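Local atomic coordinates of proline dehydrogenase (Bradyrhizobium japonicum USDA 110, PDB entry 3HAZ), a protein that probably oxidises proline to glutamate in two steps, pairing an FAD-dependent proline dehydrogenase with an NAD-dependent aldehyde dehydrogenase in one chain. Residues W306-Y316 with K337-W348. Sequence-based numbering, arbitrary orientation.
With FAD (flavin-adenine dinucleotide), chain C.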
loop_
_atom_site.group_PDB
_atom_site.type_symbol
_atom_site.label_atom_id
_atom_site.label_comp_id
_atom_site.label_asym_id
_atom_site.label_seq_id
_atom_site.Cartn_x
_atom_site.Cartn_y
_atom_site.Cartn_z
ATOM N N TRP A 306 -11.735 25.313 64.256
ATOM C CA TRP A 306 -10.629 24.442 63.865
ATOM C C TRP A 306 -10.430 24.537 62.362
ATOM O O TRP A 306 -11.390 24.422 61.595
ATOM C CB TRP A 306 -10.912 23.004 64.301
ATOM C CG TRP A 306 -10.022 21.953 63.686
ATOM C CD1 TRP A 306 -8.657 21.899 63.731
ATOM C CD2 TRP A 306 -10.445 20.788 62.964
ATOM N NE1 TRP A 306 -8.207 20.777 63.074
ATOM C CE2 TRP A 306 -9.284 20.078 62.597
ATOM C CE3 TRP A 306 -11.692 20.280 62.590
ATOM C CZ2 TRP A 306 -9.334 18.888 61.870
ATOM C CZ3 TRP A 306 -11.741 19.094 61.874
ATOM C CH2 TRP A 306 -10.569 18.413 61.520
ATOM N N ASP A 307 -9.186 24.762 61.946
ATOM C CA ASP A 307 -8.879 25.064 60.549
ATOM C C ASP A 307 -8.220 23.901 59.787
ATOM O O ASP A 307 -7.701 24.089 58.681
ATOM C CB ASP A 307 -7.968 26.302 60.459
ATOM C CG ASP A 307 -8.587 27.547 61.092
ATOM O OD1 ASP A 307 -9.824 27.594 61.265
ATOM O OD2 ASP A 307 -7.826 28.489 61.409
ATOM N N GLY A 308 -8.244 22.704 60.363
ATOM C CA GLY A 308 -7.518 21.583 59.783
ATOM C C GLY A 308 -8.305 20.626 58.899
ATOM O O GLY A 308 -7.716 19.784 58.214
ATOM N N PHE A 309 -9.631 20.739 58.911
ATOM C CA PHE A 309 -10.465 19.838 58.121
ATOM C C PHE A 309 -10.323 20.128 56.639
ATOM O O PHE A 309 -10.167 21.280 56.236
ATOM C CB PHE A 309 -11.937 19.934 58.525
ATOM C CG PHE A 309 -12.819 18.923 57.840
ATOM C CD1 PHE A 309 -13.036 17.674 58.403
ATOM C CD2 PHE A 309 -13.430 19.221 56.631
ATOM C CE1 PHE A 309 -13.842 16.742 57.775
ATOM C CE2 PHE A 309 -14.235 18.287 55.996
ATOM C CZ PHE A 309 -14.443 17.049 56.571
ATOM N N GLY A 310 -10.388 19.076 55.830
ATOM C CA GLY A 310 -10.241 19.227 54.397
ATOM C C GLY A 310 -10.424 17.952 53.598
ATOM O O GLY A 310 -10.770 16.892 54.140
ATOM N N LEU A 311 -10.185 18.065 52.296
ATOM C CA LEU A 311 -10.394 16.959 51.374
ATOM C C LEU A 311 -9.494 17.118 50.161
ATOM O O LEU A 311 -8.987 18.213 49.883
ATOM C CB LEU A 311 -11.843 16.924 50.904
ATOM C CG LEU A 311 -12.159 17.832 49.708
ATOM C CD1 LEU A 311 -13.511 17.469 49.100
ATOM C CD2 LEU A 311 -12.125 19.300 50.107
ATOM N N ALA A 312 -9.310 16.018 49.440
ATOM C CA ALA A 312 -8.567 16.040 48.184
ATOM C C ALA A 312 -9.544 16.209 47.025
ATOM O O ALA A 312 -10.681 15.728 47.086
ATOM C CB ALA A 312 -7.761 14.760 48.018
ATOM N N ILE A 313 -9.092 16.899 45.980
ATOM C CA ILE A 313 -9.852 17.086 44.752
ATOM C C ILE A 313 -8.967 16.713 43.563
ATOM O O ILE A 313 -7.839 17.202 43.440
ATOM C CB ILE A 313 -10.325 18.540 44.597
ATOM C CG1 ILE A 313 -11.181 18.959 45.800
ATOM C CG2 ILE A 313 -11.118 18.716 43.304
ATOM C CD1 ILE A 313 -11.434 20.459 45.865
ATOM N N GLN A 314 -9.479 15.842 42.697
ATOM C CA GLN A 314 -8.704 15.312 41.578
ATOM C C GLN A 314 -8.907 16.135 40.301
ATOM O O GLN A 314 -9.991 16.144 39.710
ATOM C CB GLN A 314 -9.090 13.856 41.312
ATOM C CG GLN A 314 -8.902 12.912 42.499
ATOM C CD GLN A 314 -9.989 11.845 42.558
ATOM O OE1 GLN A 314 -11.168 12.141 42.358
ATOM N NE2 GLN A 314 -9.596 10.603 42.832
ATOM N N ALA A 315 -7.848 16.807 39.871
ATOM C CA ALA A 315 -7.911 17.662 38.698
ATOM C C ALA A 315 -8.043 16.878 37.394
ATOM O O ALA A 315 -8.375 17.451 36.364
ATOM C CB ALA A 315 -6.698 18.591 38.644
ATOM N N TYR A 316 -7.779 15.573 37.419
ATOM C CA TYR A 316 -7.931 14.805 36.186
ATOM C C TYR A 316 -9.401 14.576 35.840
ATOM O O TYR A 316 -9.722 14.089 34.763
ATOM C CB TYR A 316 -7.089 13.514 36.173
ATOM C CG TYR A 316 -7.572 12.330 37.004
ATOM C CD1 TYR A 316 -8.605 12.451 37.935
ATOM C CD2 TYR A 316 -6.948 11.089 36.875
ATOM C CE1 TYR A 316 -9.019 11.346 38.698
ATOM C CE2 TYR A 316 -7.344 9.989 37.628
ATOM C CZ TYR A 316 -8.379 10.121 38.541
ATOM O OH TYR A 316 -8.763 9.021 39.283
ATOM N N LYS A 337 -12.564 27.603 57.861
ATOM C CA LYS A 337 -11.363 27.563 57.045
ATOM C C LYS A 337 -11.081 26.102 56.737
ATOM O O LYS A 337 -11.197 25.245 57.619
ATOM C CB LYS A 337 -10.176 28.149 57.809
ATOM C CG LYS A 337 -10.172 29.661 57.931
ATOM C CD LYS A 337 -8.798 30.138 58.389
ATOM C CE LYS A 337 -8.615 31.623 58.143
ATOM N NZ LYS A 337 -7.192 32.030 58.299
ATOM N N LEU A 338 -10.721 25.817 55.491
ATOM C CA LEU A 338 -10.432 24.453 55.078
ATOM C C LEU A 338 -9.055 24.357 54.448
ATOM O O LEU A 338 -8.572 25.304 53.827
ATOM C CB LEU A 338 -11.480 23.955 54.074
ATOM C CG LEU A 338 -12.949 24.008 54.501
ATOM C CD1 LEU A 338 -13.859 23.622 53.338
ATOM C CD2 LEU A 338 -13.195 23.114 55.706
ATOM N N MET A 339 -8.422 23.207 54.626
ATOM C CA MET A 339 -7.197 22.890 53.916
ATOM C C MET A 339 -7.562 21.901 52.811
ATOM O O MET A 339 -8.127 20.835 53.071
ATOM C CB MET A 339 -6.148 22.337 54.885
ATOM C CG MET A 339 -5.740 23.350 55.971
ATOM S SD MET A 339 -4.750 22.689 57.336
ATOM C CE MET A 339 -3.116 22.616 56.581
ATOM N N VAL A 340 -7.272 22.284 51.574
ATOM C CA VAL A 340 -7.759 21.555 50.414
ATOM C C VAL A 340 -6.607 21.066 49.549
ATOM O O VAL A 340 -5.821 21.861 49.040
ATOM C CB VAL A 340 -8.678 22.445 49.573
ATOM C CG1 VAL A 340 -9.202 21.682 48.373
ATOM C CG2 VAL A 340 -9.817 22.973 50.436
ATOM N N ARG A 341 -6.509 19.751 49.396
ATOM C CA ARG A 341 -5.442 19.145 48.614
ATOM C C ARG A 341 -5.831 18.973 47.156
ATOM O O ARG A 341 -6.830 18.325 46.841
ATOM C CB ARG A 341 -5.059 17.777 49.183
ATOM C CG ARG A 341 -3.895 17.139 48.433
ATOM C CD ARG A 341 -3.838 15.640 48.662
ATOM N NE ARG A 341 -3.607 15.314 50.062
ATOM C CZ ARG A 341 -4.138 14.258 50.664
ATOM N NH1 ARG A 341 -4.934 13.437 49.986
ATOM N NH2 ARG A 341 -3.884 14.030 51.937
ATOM N N LEU A 342 -5.032 19.548 46.266
ATOM C CA LEU A 342 -5.242 19.366 44.836
ATOM C C LEU A 342 -4.267 18.320 44.314
ATOM O O LEU A 342 -3.056 18.438 44.501
ATOM C CB LEU A 342 -5.056 20.682 44.082
ATOM C CG LEU A 342 -5.441 20.657 42.605
ATOM C CD1 LEU A 342 -6.966 20.513 42.443
ATOM C CD2 LEU A 342 -4.922 21.908 41.893
ATOM N N VAL A 343 -4.805 17.291 43.668
ATOM C CA VAL A 343 -3.996 16.230 43.090
ATOM C C VAL A 343 -4.454 16.049 41.653
ATOM O O VAL A 343 -5.510 16.550 41.260
ATOM C CB VAL A 343 -4.228 14.887 43.810
ATOM C CG1 VAL A 343 -4.049 15.033 45.323
ATOM C CG2 VAL A 343 -5.626 14.352 43.476
ATOM N N LYS A 344 -3.676 15.322 40.867
ATOM C CA LYS A 344 -4.131 14.972 39.533
ATOM C C LYS A 344 -5.119 13.803 39.609
ATOM O O LYS A 344 -6.298 13.973 39.290
ATOM C CB LYS A 344 -2.942 14.732 38.602
ATOM C CG LYS A 344 -2.203 16.048 38.315
ATOM C CD LYS A 344 -0.889 15.891 37.550
ATOM C CE LYS A 344 -0.172 17.247 37.498
ATOM N NZ LYS A 344 1.122 17.204 36.769
ATOM N N GLY A 345 -4.672 12.643 40.082
ATOM C CA GLY A 345 -5.594 11.530 40.272
ATOM C C GLY A 345 -4.967 10.155 40.149
ATOM O O GLY A 345 -4.177 9.905 39.242
ATOM N N ALA A 346 -5.336 9.251 41.052
ATOM C CA ALA A 346 -4.656 7.957 41.158
ATOM C C ALA A 346 -5.352 6.766 40.492
ATOM O O ALA A 346 -4.837 5.650 40.553
ATOM C CB ALA A 346 -4.381 7.631 42.620
ATOM N N TYR A 347 -6.507 6.988 39.872
ATOM C CA TYR A 347 -7.332 5.874 39.394
ATOM C C TYR A 347 -7.653 5.950 37.900
ATOM O O TYR A 347 -8.674 5.415 37.461
ATOM C CB TYR A 347 -8.660 5.813 40.177
ATOM C CG TYR A 347 -8.510 5.789 41.690
ATOM C CD1 TYR A 347 -8.328 6.966 42.412
ATOM C CD2 TYR A 347 -8.567 4.586 42.396
ATOM C CE1 TYR A 347 -8.196 6.950 43.798
ATOM C CE2 TYR A 347 -8.438 4.558 43.779
ATOM C CZ TYR A 347 -8.255 5.742 44.471
ATOM O OH TYR A 347 -8.117 5.714 45.834
ATOM N N TRP A 348 -6.791 6.594 37.119
ATOM C CA TRP A 348 -7.114 6.873 35.713
ATOM C C TRP A 348 -7.486 5.620 34.924
ATOM O O TRP A 348 -8.545 5.564 34.300
ATOM C CB TRP A 348 -5.977 7.631 35.020
ATOM C CG TRP A 348 -6.306 8.075 33.613
ATOM C CD1 TRP A 348 -6.930 9.231 33.241
ATOM C CD2 TRP A 348 -6.006 7.375 32.399
ATOM N NE1 TRP A 348 -7.054 9.286 31.873
ATOM C CE2 TRP A 348 -6.493 8.159 31.331
ATOM C CE3 TRP A 348 -5.383 6.153 32.111
ATOM C CZ2 TRP A 348 -6.371 7.766 29.994
ATOM C CZ3 TRP A 348 -5.258 5.765 30.787
ATOM C CH2 TRP A 348 -5.750 6.570 29.743
HETATM P PA FAD C . 2.624 13.508 36.691
HETATM O O1A FAD C . 3.668 12.463 35.992
HETATM O O2A FAD C . 2.839 14.889 36.263
HETATM O O5B FAD C . 1.110 13.080 36.281
HETATM C C5B FAD C . 0.725 11.751 36.490
HETATM C C4B FAD C . -0.796 11.622 36.331
HETATM O O4B FAD C . -1.506 12.385 35.211
HETATM C C3B FAD C . -1.623 10.589 36.805
HETATM O O3B FAD C . -1.432 10.118 38.128
HETATM C C2B FAD C . -2.993 10.951 36.290
HETATM O O2B FAD C . -3.895 11.530 37.214
HETATM C C1B FAD C . -2.751 11.737 35.051
HETATM N N9A FAD C . -2.704 11.023 33.788
HETATM C C8A FAD C . -1.788 10.063 33.371
HETATM N N7A FAD C . -2.111 9.709 32.089
HETATM C C5A FAD C . -3.243 10.468 31.709
HETATM C C6A FAD C . -4.050 10.520 30.441
HETATM N N6A FAD C . -3.706 9.671 29.306
HETATM N N1A FAD C . -5.074 11.340 30.339
HETATM C C2A FAD C . -5.422 12.180 31.415
HETATM N N3A FAD C . -4.648 12.127 32.634
HETATM C C4A FAD C . -3.579 11.273 32.738
HETATM N N1 FAD C . -4.951 10.910 43.955
HETATM C C2 FAD C . -6.280 10.611 44.133
HETATM O O2 FAD C . -7.025 10.157 43.066
HETATM N N3 FAD C . -6.871 10.730 45.437
HETATM C C4 FAD C . -6.117 11.141 46.499
HETATM O O4 FAD C . -6.709 11.321 47.756
HETATM C C4X FAD C . -4.727 11.459 46.315
HETATM N N5 FAD C . -3.891 11.919 47.466
HETATM C C5X FAD C . -2.522 12.221 47.266
HETATM C C6 FAD C . -1.700 12.665 48.401
HETATM C C7 FAD C . -0.335 12.971 48.197
HETATM C C7M FAD C . 0.510 13.407 49.384
HETATM C C8 FAD C . 0.266 12.852 46.848
HETATM C C8M FAD C . 1.749 13.172 46.597
HETATM C C9 FAD C . -0.524 12.427 45.765
HETATM C C9A FAD C . -1.945 12.098 45.971
HETATM N N10 FAD C . -2.774 11.653 44.847
HETATM C C10 FAD C . -4.169 11.346 45.061
HETATM C "C1'" FAD C . -2.276 11.671 43.434
HETATM C "C2'" FAD C . -1.647 10.354 42.913
HETATM O "O2'" FAD C . -1.342 9.491 44.004
HETATM C "C3'" FAD C . -0.418 10.692 42.053
HETATM O "O3'" FAD C . 0.685 11.021 42.889
HETATM C "C4'" FAD C . -0.675 11.881 41.059
HETATM O "O4'" FAD C . -1.843 11.846 40.315
HETATM C "C5'" FAD C . 0.565 12.177 40.174
HETATM O "O5'" FAD C . 0.594 13.512 39.693
HETATM P P FAD C . 2.080 14.202 39.434
HETATM O O1P FAD C . 1.881 15.801 39.004
HETATM O O2P FAD C . 2.911 14.050 40.634
HETATM O O3P FAD C . 2.818 13.298 38.290
HETATM O O HOH W 1 -11.535 22.960 59.341
HETATM O O HOH W 2 -12.495 26.860 60.773
#
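Y316 lies flat against the backbone at G345, whose CA stands 3.5 Å from the ring centroid, almost on the ring normal. With chi1 at 75°, CG sits between the backbone N and the carbonyl carbon, which turns the ring over the loop at 344-347; its OH accepts a bent bond from Y347 N (3.1 Å), and CE2 meets CB of W348 at 3.8 Å. Cutting Y316 back to an alanine is likely to leave Y347 N without this acceptor and uncover the G345 backbone that grips FAD O2B and O4'. The parallel strands are pinned just before this loop, V343 N to I313 O and A315 N to V343 O (2.7 Å) both being nearly straight. Beside them Q314 NE2 reaches FAD O2 at 2.6 Å, and A346 N shares that oxygen. R341, held by S237 and a salt bridge to D280, lays a guanidinium face over FAD C6. By contrast, the other end is looser and wetter: the D307 carboxylate lies along the K337 aliphatic chain (OD1 to CB 3.5 Å), and a water joins W306 O, D307 OD1 and K337 N. Strands 309-314 and 338-343, joined through helix 320-333, form a beta-alpha-beta unit of the proline dehydrogenase TIM-type barrel, whose C-terminal halves and following loops supply part of the FAD site.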